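Local coordinates for endolysin PlyC, small cell-wall binding subunit (Streptococcus phage C1, PDB 4F87), which forms the ring of eight identical subunits that, with one PlyCA chain, makes up a phage endolysin degrading the host cell wall to release virions, at residues G16-D22 and I53-S59. Residues are numbered along the deposited sequence; the frame is centred on the assembly and turned at random. Where two conformers were deposited one is given.
Sequences GFLFHTD and IPSINIS
Phe17 packs on Ile56 and Ile58, and Phe19 on Ile58, where two parallel strands are zipped together, a worked example of how backbone pairing sorts side chains onto opposite faces of a sheet. Leu18 uses both its N and its O on the 53-59 segment: its N donates to Pro54 O at 2.9 Å, and its O accepts from Ile56 N. Beyond, His20 N reaches Ile56 O only weakly (3.4 Å), whereas Ile58 N donates to His20 O at 3.0 Å.

The Phe17 side chain can be followed outward. Its CB lies 3.4 Å from Pro54 O; with chi1 at 54°, CG sits between the backbone N and carbonyl carbon, which stands the ring out from the sheet, its CD1-CE1 side turned to Ile56 and Ile58. CD1 then meets Ile56 CG1 at 3.9 Å, Ile56 CD1 lies over one ring face near its rim, and CE1 touches Ile58 CD1 at 3.7 Å. That same methyl presses on Phe19 CB, so it joins both aromatics; helix 63-70 packs against Phe17, Phe19 and Ile58.

Across the sheet, a water links His20 ND1, at the edge of the imidazole, with Ser55 OG and Ile56 O, to which it donates; Ser55 OG also bonds Gln50. His20 stacks on Tyr29, which interacts with the host cell wall. The arrangement is that of a central strand and a parallel strand, outermost within this chain, in a four-stranded mixed sheet of order 36-40, 29-33, 16-20, 55-57, with a helix on its phenylalanine face.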
loop_
_atom_site.group_PDB
_atom_site.type_symbol
_atom_site.label_atom_id
_atom_site.label_comp_id
_atom_site.label_asym_id
_atom_site.label_seq_id
_atom_site.Cartn_x
_atom_site.Cartn_y
_atom_site.Cartn_z
ATOM N N GLY B 16 7.752 -14.100 5.637
ATOM C CA GLY B 16 8.303 -15.434 5.441
ATOM C C GLY B 16 7.299 -16.514 5.704
ATOM O O GLY B 16 6.089 -16.271 5.679
ATOM N N PHE B 17 7.802 -17.725 5.959
ATOM C CA PHE B 17 6.914 -18.836 6.206
ATOM C C PHE B 17 7.663 -19.934 6.929
ATOM O O PHE B 17 8.892 -20.045 6.814
ATOM C CB PHE B 17 6.320 -19.402 4.880
ATOM C CG PHE B 17 7.338 -19.776 3.829
ATOM C CD1 PHE B 17 7.906 -21.045 3.806
ATOM C CD2 PHE B 17 7.729 -18.861 2.857
ATOM C CE1 PHE B 17 8.877 -21.377 2.856
ATOM C CE2 PHE B 17 8.667 -19.221 1.873
ATOM C CZ PHE B 17 9.223 -20.476 1.880
ATOM N N LEU B 18 6.906 -20.748 7.652
ATOM C CA LEU B 18 7.415 -21.991 8.235
ATOM C C LEU B 18 7.252 -23.088 7.175
ATOM O O LEU B 18 6.305 -23.037 6.357
ATOM C CB LEU B 18 6.562 -22.385 9.430
ATOM C CG LEU B 18 6.790 -21.523 10.653
ATOM C CD1 LEU B 18 5.529 -21.451 11.468
ATOM C CD2 LEU B 18 7.923 -22.113 11.509
ATOM N N PHE B 19 8.148 -24.083 7.197
ATOM C CA PHE B 19 8.010 -25.210 6.295
ATOM C C PHE B 19 8.426 -26.503 6.956
ATOM O O PHE B 19 9.308 -26.529 7.835
ATOM C CB PHE B 19 8.751 -24.988 4.946
ATOM C CG PHE B 19 10.241 -24.737 4.989
ATOM C CD1 PHE B 19 11.143 -25.731 4.607
ATOM C CD2 PHE B 19 10.742 -23.487 5.342
ATOM C CE1 PHE B 19 12.511 -25.475 4.582
ATOM C CE2 PHE B 19 12.116 -23.245 5.343
ATOM C CZ PHE B 19 12.991 -24.236 4.950
ATOM N N HIS B 20 7.760 -27.589 6.564
ATOM C CA HIS B 20 8.079 -28.937 7.024
ATOM C C HIS B 20 7.560 -29.909 5.977
ATOM O O HIS B 20 6.770 -29.511 5.101
ATOM C CB HIS B 20 7.414 -29.243 8.398
ATOM C CG HIS B 20 5.940 -29.477 8.324
ATOM N ND1 HIS B 20 5.051 -28.425 8.162
ATOM C CD2 HIS B 20 5.247 -30.637 8.335
ATOM C CE1 HIS B 20 3.850 -28.971 8.101
ATOM N NE2 HIS B 20 3.910 -30.301 8.208
ATOM N N THR B 21 7.970 -31.171 6.071
ATOM C CA THR B 21 7.406 -32.217 5.240
ATOM C C THR B 21 6.687 -33.231 6.083
ATOM O O THR B 21 7.148 -33.561 7.188
ATOM C CB THR B 21 8.476 -32.900 4.337
ATOM O OG1 THR B 21 7.833 -33.887 3.522
ATOM C CG2 THR B 21 9.578 -33.623 5.120
ATOM N N ASP B 22 5.608 -33.787 5.537
ATOM C CA ASP B 22 4.888 -34.923 6.101
ATOM C C ASP B 22 5.290 -36.225 5.393
ATOM O O ASP B 22 4.657 -37.269 5.610
ATOM C CB ASP B 22 3.375 -34.709 6.048
ATOM C CG ASP B 22 2.891 -33.628 6.972
ATOM O OD1 ASP B 22 3.533 -33.410 8.028
ATOM O OD2 ASP B 22 1.852 -33.003 6.655
ATOM N N ILE B 53 2.932 -15.751 10.533
ATOM C CA ILE B 53 3.340 -16.083 9.170
ATOM C C ILE B 53 2.699 -17.394 8.747
ATOM O O ILE B 53 2.375 -18.231 9.596
ATOM C CB ILE B 53 4.892 -16.124 8.985
ATOM C CG1 ILE B 53 5.560 -17.115 9.947
ATOM C CG2 ILE B 53 5.518 -14.722 9.055
ATOM C CD1 ILE B 53 7.084 -17.291 9.741
ATOM N N PRO B 54 2.560 -17.612 7.427
ATOM C CA PRO B 54 2.004 -18.896 6.968
ATOM C C PRO B 54 2.921 -20.076 7.286
ATOM O O PRO B 54 4.136 -19.910 7.481
ATOM C CB PRO B 54 1.863 -18.728 5.451
ATOM C CG PRO B 54 2.543 -17.471 5.108
ATOM C CD PRO B 54 2.838 -16.671 6.326
ATOM N N SER B 55 2.324 -21.270 7.322
ATOM C CA SER B 55 3.025 -22.522 7.583
ATOM C C SER B 55 2.610 -23.487 6.473
ATOM O O SER B 55 1.426 -23.792 6.302
ATOM C CB SER B 55 2.610 -23.027 8.954
ATOM O OG SER B 55 3.257 -24.249 9.258
ATOM N N ILE B 56 3.577 -23.845 5.636
ATOM C CA ILE B 56 3.290 -24.659 4.454
ATOM C C ILE B 56 4.126 -25.923 4.437
ATOM O O ILE B 56 5.082 -26.082 5.209
ATOM C CB ILE B 56 3.490 -23.826 3.151
ATOM C CG1 ILE B 56 4.981 -23.465 2.925
ATOM C CG2 ILE B 56 2.563 -22.574 3.147
ATOM C CD1 ILE B 56 5.280 -22.884 1.495
ATOM N N ASN B 57 3.780 -26.828 3.529
ATOM C CA ASN B 57 4.510 -28.075 3.372
ATOM C C ASN B 57 5.455 -27.995 2.173
ATOM O O ASN B 57 5.051 -27.519 1.096
ATOM C CB ASN B 57 3.542 -29.222 3.138
ATOM C CG ASN B 57 2.811 -29.700 4.356
ATOM O OD1 ASN B 57 2.862 -30.898 4.716
ATOM N ND2 ASN B 57 2.003 -28.855 4.933
ATOM N N ILE B 58 6.699 -28.451 2.347
ATOM C CA ILE B 58 7.704 -28.488 1.286
ATOM C C ILE B 58 8.396 -29.839 1.407
ATOM O O ILE B 58 8.923 -30.184 2.482
ATOM C CB ILE B 58 8.730 -27.334 1.384
ATOM C CG1 ILE B 58 8.021 -25.972 1.295
ATOM C CG2 ILE B 58 9.799 -27.468 0.266
ATOM C CD1 ILE B 58 8.961 -24.770 1.343
ATOM N N SER B 59 8.395 -30.615 0.339
ATOM C CA SER B 59 9.064 -31.900 0.352
ATOM C C SER B 59 10.580 -31.697 0.562
ATOM O O SER B 59 11.138 -30.675 0.117
ATOM C CB SER B 59 8.787 -32.588 -0.973
ATOM O OG SER B 59 9.388 -33.861 -1.117
HETATM O O HOH W 1 5.197 -25.718 7.992
#